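Local structure of NADP-dependent glyceraldehyde-3-phosphate dehydrogenase (Bacillus halodurans, 3PRL) at residues L274-F286 with Q308-L320. The protein probably catalyses the NADP-dependent, non-phosphorylating oxidation of glyceraldehyde 3-phosphate. Residues are numbered along the deposited sequence; the frame is centred on the assembly and turned at random.
Sequences LKLTASQIVSGAF and QLVANIKELVEQL
Two neighbouring helices covering the mixed sheet that contains strands 264-268 and 296-302, helices 274-286 and 303-317, pack through Ala278, a knob in the hole formed by Leu309, Asn312, Ile313 and Leu316. The two parallel strands precede these helices in turn, so the first helix belongs to a beta-alpha-beta crossover. The axes of the segments approach to 8.8 Å and cross at -47°, closest in backbone register where Ala278 faces Ile313. The small side chain is consistent with so close an approach: its CB lies 3.5 Å from Asn312 CB, while Leu316 CD1 rests 3.5 Å from Ala278 O.

At the N-terminal end, Leu274 spreads its two methyls over neighbouring residues of the partner helix, CD1 on the aliphatic part of Gln308 and CD2 3.9 Å from Leu309 CB. With CG trans to its own backbone N (chi1 174°), Leu309 brings its end nearer the partner helix, and CD1 packs on Leu274 O and the methyl of Thr277. Asn312 ND2 donates a weak, bent hydrogen bond to Leu274 O (3.3 Å, 142° at the hydrogen), an oxygen that also accepts the helical bond from Ala278 N. On the other end of the amide, OD1 takes a weak bond from Gln308 NE2.

Further along, Val282 divides its two methyls: CG2 meets Ile313 CG2 and Val317 CG2, whereas CG1 meets Leu320 CD2 tip to tip at 4.0 Å. Leu320 closes the type I turn 317-320 and sets CD1 over one face of the Phe286 ring, offset toward its rim; Val317 CG2 approaches Phe286 CE2 obliquely, at 3.6 Å. Ile281 and Phe286 reach Leu392 of strand 391-397, and Ile313 reaches Leu372 of strand 367-374, so each helix rests on the same sheet.

Cohesion is therefore mainly apolar, with one weak bond across the helices; Lys275 NZ and Glu315 OE2, 4.6 Å apart, probably add only modest electrostatic attraction.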
ATOM      1  N   LEU D 274      17.148 -32.139 -16.436  1.00 41.39           N
ATOM      2  CA  LEU D 274      18.150 -32.626 -15.498  1.00 41.60           C
ATOM      3  C   LEU D 274      19.514 -31.957 -15.663  1.00 41.58           C
ATOM      4  O   LEU D 274      20.364 -32.074 -14.781  1.00 41.79           O
ATOM      5  CB  LEU D 274      18.272 -34.152 -15.583  1.00 42.35           C
ATOM      6  CG  LEU D 274      16.979 -34.967 -15.443  1.00 44.82           C
ATOM      7  CD1 LEU D 274      17.137 -36.335 -16.086  1.00 43.81           C
ATOM      8  CD2 LEU D 274      16.531 -35.099 -13.993  1.00 42.06           C
ATOM      9  N   LYS D 275      19.727 -31.274 -16.786  1.00 41.69           N
ATOM     10  CA  LYS D 275      20.954 -30.509 -16.990  1.00 41.78           C
ATOM     11  C   LYS D 275      20.937 -29.251 -16.125  1.00 40.61           C
ATOM     12  O   LYS D 275      21.851 -29.031 -15.328  1.00 40.28           O
ATOM     13  CB  LYS D 275      21.160 -30.152 -18.471  1.00 42.77           C
ATOM     14  CG  LYS D 275      21.773 -31.271 -19.313  1.00 47.37           C
ATOM     15  CD  LYS D 275      23.169 -31.652 -18.811  1.00 44.06           C
ATOM     16  CE  LYS D 275      23.727 -32.846 -19.576  1.00 48.67           C
ATOM     17  NZ  LYS D 275      25.046 -33.285 -19.026  1.00 45.36           N
ATOM     18  N   LEU D 276      19.881 -28.451 -16.280  1.00 40.14           N
ATOM     19  CA  LEU D 276      19.631 -27.249 -15.467  1.00 39.17           C
ATOM     20  C   LEU D 276      19.507 -27.556 -13.967  1.00 37.87           C
ATOM     21  O   LEU D 276      20.076 -26.849 -13.123  1.00 37.14           O
ATOM     22  CB  LEU D 276      18.374 -26.519 -15.981  1.00 39.56           C
ATOM     23  CG  LEU D 276      17.870 -25.221 -15.328  1.00 41.29           C
ATOM     24  CD1 LEU D 276      18.969 -24.154 -15.229  1.00 38.47           C
ATOM     25  CD2 LEU D 276      16.653 -24.674 -16.095  1.00 38.72           C
ATOM     26  N   THR D 277      18.760 -28.606 -13.638  1.00 37.37           N
ATOM     27  CA  THR D 277      18.652 -29.049 -12.248  1.00 35.94           C
ATOM     28  C   THR D 277      20.033 -29.387 -11.672  1.00 35.31           C
ATOM     29  O   THR D 277      20.414 -28.852 -10.634  1.00 34.48           O
ATOM     30  CB  THR D 277      17.722 -30.264 -12.103  1.00 36.14           C
ATOM     31  OG1 THR D 277      16.445 -29.968 -12.679  1.00 34.08           O
ATOM     32  CG2 THR D 277      17.557 -30.640 -10.631  1.00 33.78           C
ATOM     33  N   ALA D 278      20.777 -30.260 -12.352  1.00 35.65           N
ATOM     34  CA  ALA D 278      22.114 -30.655 -11.889  1.00 35.46           C
ATOM     35  C   ALA D 278      23.011 -29.434 -11.650  1.00 34.63           C
ATOM     36  O   ALA D 278      23.752 -29.370 -10.663  1.00 34.08           O
ATOM     37  CB  ALA D 278      22.772 -31.632 -12.877  1.00 36.25           C
ATOM     38  N   SER D 279      22.931 -28.472 -12.564  1.00 34.53           N
ATOM     39  CA  SER D 279      23.721 -27.257 -12.467  1.00 34.08           C
ATOM     40  C   SER D 279      23.266 -26.348 -11.315  1.00 32.50           C
ATOM     41  O   SER D 279      24.096 -25.869 -10.553  1.00 32.06           O
ATOM     42  CB  SER D 279      23.722 -26.511 -13.797  1.00 34.62           C
ATOM     43  OG  SER D 279      24.643 -25.443 -13.745  1.00 39.46           O
ATOM     44  N   GLN D 280      21.961 -26.136 -11.175  1.00 32.10           N
ATOM     45  CA  GLN D 280      21.433 -25.348 -10.041  1.00 31.30           C
ATOM     46  C   GLN D 280      21.802 -26.015  -8.710  1.00 31.52           C
ATOM     47  O   GLN D 280      22.276 -25.352  -7.780  1.00 31.81           O
ATOM     48  CB  GLN D 280      19.909 -25.147 -10.153  1.00 30.99           C
ATOM     49  CG  GLN D 280      19.437 -24.153 -11.256  1.00 29.76           C
ATOM     50  CD  GLN D 280      19.854 -22.694 -10.994  1.00 30.42           C
ATOM     51  OE1 GLN D 280      19.278 -22.006 -10.158  1.00 28.71           O
ATOM     52  NE2 GLN D 280      20.853 -22.222 -11.729  1.00 29.58           N
ATOM     53  N   ILE D 281      21.603 -27.330  -8.634  1.00 31.66           N
ATOM     54  CA  ILE D 281      21.937 -28.109  -7.433  1.00 31.68           C
ATOM     55  C   ILE D 281      23.386 -27.922  -6.982  1.00 31.95           C
ATOM     56  O   ILE D 281      23.623 -27.534  -5.837  1.00 31.58           O
ATOM     57  CB  ILE D 281      21.553 -29.616  -7.576  1.00 32.07           C
ATOM     58  CG1 ILE D 281      20.033 -29.776  -7.536  1.00 30.20           C
ATOM     59  CG2 ILE D 281      22.142 -30.457  -6.460  1.00 30.50           C
ATOM     60  CD1 ILE D 281      19.353 -28.840  -6.581  1.00 31.19           C
ATOM     61  N   VAL D 282      24.343 -28.167  -7.876  1.00 32.53           N
ATOM     62  CA  VAL D 282      25.761 -28.038  -7.538  1.00 32.72           C
ATOM     63  C   VAL D 282      26.180 -26.599  -7.201  1.00 32.01           C
ATOM     64  O   VAL D 282      26.824 -26.369  -6.176  1.00 31.74           O
ATOM     65  CB  VAL D 282      26.670 -28.649  -8.625  1.00 33.89           C
ATOM     66  CG1 VAL D 282      28.135 -28.305  -8.361  1.00 33.99           C
ATOM     67  CG2 VAL D 282      26.469 -30.154  -8.684  1.00 34.44           C
ATOM     68  N   SER D 283      25.821 -25.643  -8.056  1.00 31.74           N
ATOM     69  CA  SER D 283      26.078 -24.219  -7.783  1.00 31.66           C
ATOM     70  C   SER D 283      25.651 -23.774  -6.370  1.00 30.63           C
ATOM     71  O   SER D 283      26.391 -23.069  -5.679  1.00 29.95           O
ATOM     72  CB  SER D 283      25.400 -23.337  -8.834  1.00 32.19           C
ATOM     73  OG  SER D 283      25.444 -21.965  -8.466  1.00 36.62           O
ATOM     74  N   GLY D 284      24.465 -24.208  -5.952  1.00 30.38           N
ATOM     75  CA  GLY D 284      23.896 -23.812  -4.667  1.00 29.74           C
ATOM     76  C   GLY D 284      24.395 -24.600  -3.465  1.00 29.65           C
ATOM     77  O   GLY D 284      24.602 -24.030  -2.401  1.00 28.93           O
ATOM     78  N   ALA D 285      24.593 -25.912  -3.624  1.00 30.25           N
ATOM     79  CA  ALA D 285      25.001 -26.755  -2.490  1.00 30.22           C
ATOM     80  C   ALA D 285      26.433 -26.476  -2.089  1.00 30.40           C
ATOM     81  O   ALA D 285      26.769 -26.512  -0.906  1.00 30.15           O
ATOM     82  CB  ALA D 285      24.819 -28.258  -2.806  1.00 30.88           C
ATOM     83  N   PHE D 286      27.259 -26.159  -3.088  1.00 30.42           N
ATOM     84  CA  PHE D 286      28.705 -26.159  -2.939  1.00 30.33           C
ATOM     85  C   PHE D 286      29.323 -24.792  -2.956  1.00 30.74           C
ATOM     86  O   PHE D 286      30.539 -24.667  -2.776  1.00 31.40           O
ATOM     87  CB  PHE D 286      29.337 -27.005  -4.036  1.00 30.05           C
ATOM     88  CG  PHE D 286      29.266 -28.448  -3.761  1.00 28.37           C
ATOM     89  CD1 PHE D 286      30.005 -29.000  -2.731  1.00 30.60           C
ATOM     90  CD2 PHE D 286      28.424 -29.267  -4.503  1.00 30.72           C
ATOM     91  CE1 PHE D 286      29.925 -30.339  -2.455  1.00 29.04           C
ATOM     92  CE2 PHE D 286      28.347 -30.633  -4.236  1.00 29.19           C
ATOM     93  CZ  PHE D 286      29.104 -31.166  -3.216  1.00 31.37           C
ATOM     94  N   GLN D 308      20.269 -40.691 -14.035  1.00 44.27           N
ATOM     95  CA  GLN D 308      20.729 -39.678 -14.977  1.00 44.25           C
ATOM     96  C   GLN D 308      21.127 -38.360 -14.307  1.00 42.76           C
ATOM     97  O   GLN D 308      22.141 -37.781 -14.667  1.00 42.65           O
ATOM     98  CB  GLN D 308      19.707 -39.456 -16.100  1.00 45.21           C
ATOM     99  CG  GLN D 308      20.232 -38.611 -17.266  1.00 47.32           C
ATOM    100  CD  GLN D 308      21.599 -39.075 -17.773  1.00 46.05           C
ATOM    101  OE1 GLN D 308      21.702 -40.030 -18.549  1.00 49.10           O
ATOM    102  NE2 GLN D 308      22.655 -38.388 -17.338  1.00 47.49           N
ATOM    103  N   LEU D 309      20.334 -37.894 -13.340  1.00 41.57           N
ATOM    104  CA  LEU D 309      20.646 -36.649 -12.619  1.00 40.13           C
ATOM    105  C   LEU D 309      21.939 -36.776 -11.808  1.00 40.19           C
ATOM    106  O   LEU D 309      22.816 -35.916 -11.883  1.00 39.43           O
ATOM    107  CB  LEU D 309      19.489 -36.242 -11.705  1.00 39.14           C
ATOM    108  CG  LEU D 309      19.738 -35.037 -10.784  1.00 39.72           C
ATOM    109  CD1 LEU D 309      19.672 -33.732 -11.570  1.00 37.60           C
ATOM    110  CD2 LEU D 309      18.780 -35.030  -9.597  1.00 37.55           C
ATOM    111  N   VAL D 310      22.047 -37.868 -11.056  1.00 41.19           N
ATOM    112  CA  VAL D 310      23.207 -38.126 -10.202  1.00 41.61           C
ATOM    113  C   VAL D 310      24.479 -38.368 -11.022  1.00 43.03           C
ATOM    114  O   VAL D 310      25.592 -38.133 -10.542  1.00 43.25           O
ATOM    115  CB  VAL D 310      22.910 -39.247  -9.161  1.00 41.47           C
ATOM    116  CG1 VAL D 310      23.051 -40.627  -9.759  1.00 41.79           C
ATOM    117  CG2 VAL D 310      23.792 -39.086  -7.942  1.00 40.21           C
ATOM    118  N   ALA D 311      24.295 -38.812 -12.268  1.00 44.06           N
ATOM    119  CA  ALA D 311      25.374 -38.862 -13.249  1.00 44.95           C
ATOM    120  C   ALA D 311      25.829 -37.447 -13.632  1.00 44.14           C
ATOM    121  O   ALA D 311      27.031 -37.154 -13.626  1.00 43.74           O
ATOM    122  CB  ALA D 311      24.950 -39.668 -14.500  1.00 46.06           C
ATOM    123  N   ASN D 312      24.871 -36.573 -13.952  1.00 43.77           N
ATOM    124  CA  ASN D 312      25.187 -35.179 -14.288  1.00 43.45           C
ATOM    125  C   ASN D 312      25.873 -34.486 -13.114  1.00 42.91           C
ATOM    126  O   ASN D 312      26.968 -33.936 -13.265  1.00 43.21           O
ATOM    127  CB  ASN D 312      23.938 -34.394 -14.700  1.00 43.02           C
ATOM    128  CG  ASN D 312      23.092 -35.112 -15.746  1.00 45.54           C
ATOM    129  OD1 ASN D 312      23.595 -35.881 -16.572  1.00 44.70           O
ATOM    130  ND2 ASN D 312      21.788 -34.850 -15.714  1.00 43.45           N
ATOM    131  N   ILE D 313      25.231 -34.544 -11.945  1.00 42.05           N
ATOM    132  CA  ILE D 313      25.794 -34.008 -10.701  1.00 41.20           C
ATOM    133  C   ILE D 313      27.240 -34.461 -10.442  1.00 42.10           C
ATOM    134  O   ILE D 313      28.103 -33.628 -10.153  1.00 41.60           O
ATOM    135  CB  ILE D 313      24.904 -34.334  -9.486  1.00 40.46           C
ATOM    136  CG1 ILE D 313      23.530 -33.667  -9.642  1.00 38.04           C
ATOM    137  CG2 ILE D 313      25.592 -33.880  -8.181  1.00 38.04           C
ATOM    138  CD1 ILE D 313      22.442 -34.279  -8.780  1.00 39.79           C
ATOM    139  N   LYS D 314      27.508 -35.764 -10.551  1.00 43.45           N
ATOM    140  CA  LYS D 314      28.878 -36.275 -10.416  1.00 44.54           C
ATOM    141  C   LYS D 314      29.859 -35.508 -11.309  1.00 45.31           C
ATOM    142  O   LYS D 314      30.933 -35.114 -10.855  1.00 45.16           O
ATOM    143  CB  LYS D 314      28.949 -37.781 -10.717  1.00 45.56           C
ATOM    144  CG  LYS D 314      30.361 -38.400 -10.613  1.00 45.13           C
ATOM    145  CD  LYS D 314      30.302 -39.921 -10.521  1.00 47.12           C
ATOM    146  CE  LYS D 314      31.577 -40.594 -11.045  1.00 46.96           C
ATOM    147  NZ  LYS D 314      32.769 -40.408 -10.163  1.00 47.90           N
ATOM    148  N   GLU D 315      29.469 -35.283 -12.563  1.00 46.28           N
ATOM    149  CA  GLU D 315      30.341 -34.637 -13.547  1.00 47.58           C
ATOM    150  C   GLU D 315      30.741 -33.223 -13.134  1.00 46.04           C
ATOM    151  O   GLU D 315      31.937 -32.897 -13.121  1.00 46.15           O
ATOM    152  CB  GLU D 315      29.697 -34.624 -14.944  1.00 49.28           C
ATOM    153  CG  GLU D 315      30.603 -34.095 -16.063  1.00 55.68           C
ATOM    154  CD  GLU D 315      29.840 -33.320 -17.135  1.00 49.83           C
ATOM    155  OE1 GLU D 315      30.136 -33.514 -18.338  1.00 56.42           O
ATOM    156  OE2 GLU D 315      28.945 -32.511 -16.777  1.00 54.85           O
ATOM    157  N   LEU D 316      29.746 -32.401 -12.793  1.00 44.24           N
ATOM    158  CA  LEU D 316      29.995 -31.011 -12.416  1.00 42.89           C
ATOM    159  C   LEU D 316      30.834 -30.928 -11.143  1.00 42.75           C
ATOM    160  O   LEU D 316      31.689 -30.064 -11.026  1.00 42.32           O
ATOM    161  CB  LEU D 316      28.679 -30.225 -12.275  1.00 41.55           C
ATOM    162  CG  LEU D 316      27.695 -30.196 -13.460  1.00 41.53           C
ATOM    163  CD1 LEU D 316      26.308 -29.793 -12.983  1.00 41.05           C
ATOM    164  CD2 LEU D 316      28.149 -29.288 -14.598  1.00 41.90           C
ATOM    165  N   VAL D 317      30.592 -31.848 -10.207  1.00 43.60           N
ATOM    166  CA  VAL D 317      31.324 -31.924  -8.938  1.00 44.08           C
ATOM    167  C   VAL D 317      32.819 -32.224  -9.136  1.00 45.69           C
ATOM    168  O   VAL D 317      33.676 -31.626  -8.469  1.00 45.83           O
ATOM    169  CB  VAL D 317      30.646 -32.942  -7.973  1.00 44.27           C
ATOM    170  CG1 VAL D 317      31.629 -33.523  -6.963  1.00 43.78           C
ATOM    171  CG2 VAL D 317      29.448 -32.288  -7.263  1.00 42.72           C
ATOM    172  N   GLU D 318      33.125 -33.131 -10.065  1.00 46.68           N
ATOM    173  CA  GLU D 318      34.502 -33.407 -10.481  1.00 47.70           C
ATOM    174  C   GLU D 318      35.128 -32.256 -11.284  1.00 47.19           C
ATOM    175  O   GLU D 318      36.336 -32.252 -11.535  1.00 47.46           O
ATOM    176  CB  GLU D 318      34.559 -34.715 -11.275  1.00 49.25           C
ATOM    177  CG  GLU D 318      34.929 -35.914 -10.427  1.00 51.89           C
ATOM    178  CD  GLU D 318      34.105 -37.148 -10.745  1.00 50.33           C
ATOM    179  OE1 GLU D 318      33.501 -37.208 -11.845  1.00 52.76           O
ATOM    180  OE2 GLU D 318      34.059 -38.058  -9.885  1.00 52.66           O
ATOM    181  N   GLN D 319      34.298 -31.293 -11.687  1.00 46.20           N
ATOM    182  CA  GLN D 319      34.764 -30.083 -12.377  1.00 45.77           C
ATOM    183  C   GLN D 319      35.147 -28.988 -11.371  1.00 44.58           C
ATOM    184  O   GLN D 319      35.822 -28.014 -11.730  1.00 44.59           O
ATOM    185  CB  GLN D 319      33.679 -29.543 -13.322  1.00 45.80           C
ATOM    186  CG  GLN D 319      33.843 -29.844 -14.812  1.00 46.16           C
ATOM    187  CD  GLN D 319      33.145 -28.791 -15.700  1.00 46.44           C
ATOM    188  OE1 GLN D 319      32.364 -27.960 -15.217  1.00 45.13           O
ATOM    189  NE2 GLN D 319      33.436 -28.823 -16.997  1.00 46.64           N
ATOM    190  N   LEU D 320      34.693 -29.133 -10.122  1.00 43.21           N
ATOM    191  CA  LEU D 320      34.999 -28.149  -9.075  1.00 41.51           C
ATOM    192  C   LEU D 320      36.472 -28.197  -8.694  1.00 41.19           C
ATOM    193  O   LEU D 320      37.023 -29.274  -8.440  1.00 41.30           O
ATOM    194  CB  LEU D 320      34.124 -28.351  -7.826  1.00 40.40           C
ATOM    195  CG  LEU D 320      32.613 -28.472  -8.027  1.00 37.96           C
ATOM    196  CD1 LEU D 320      31.951 -28.855  -6.724  1.00 39.57           C
ATOM    197  CD2 LEU D 320      31.982 -27.196  -8.617  1.00 39.51           C
TER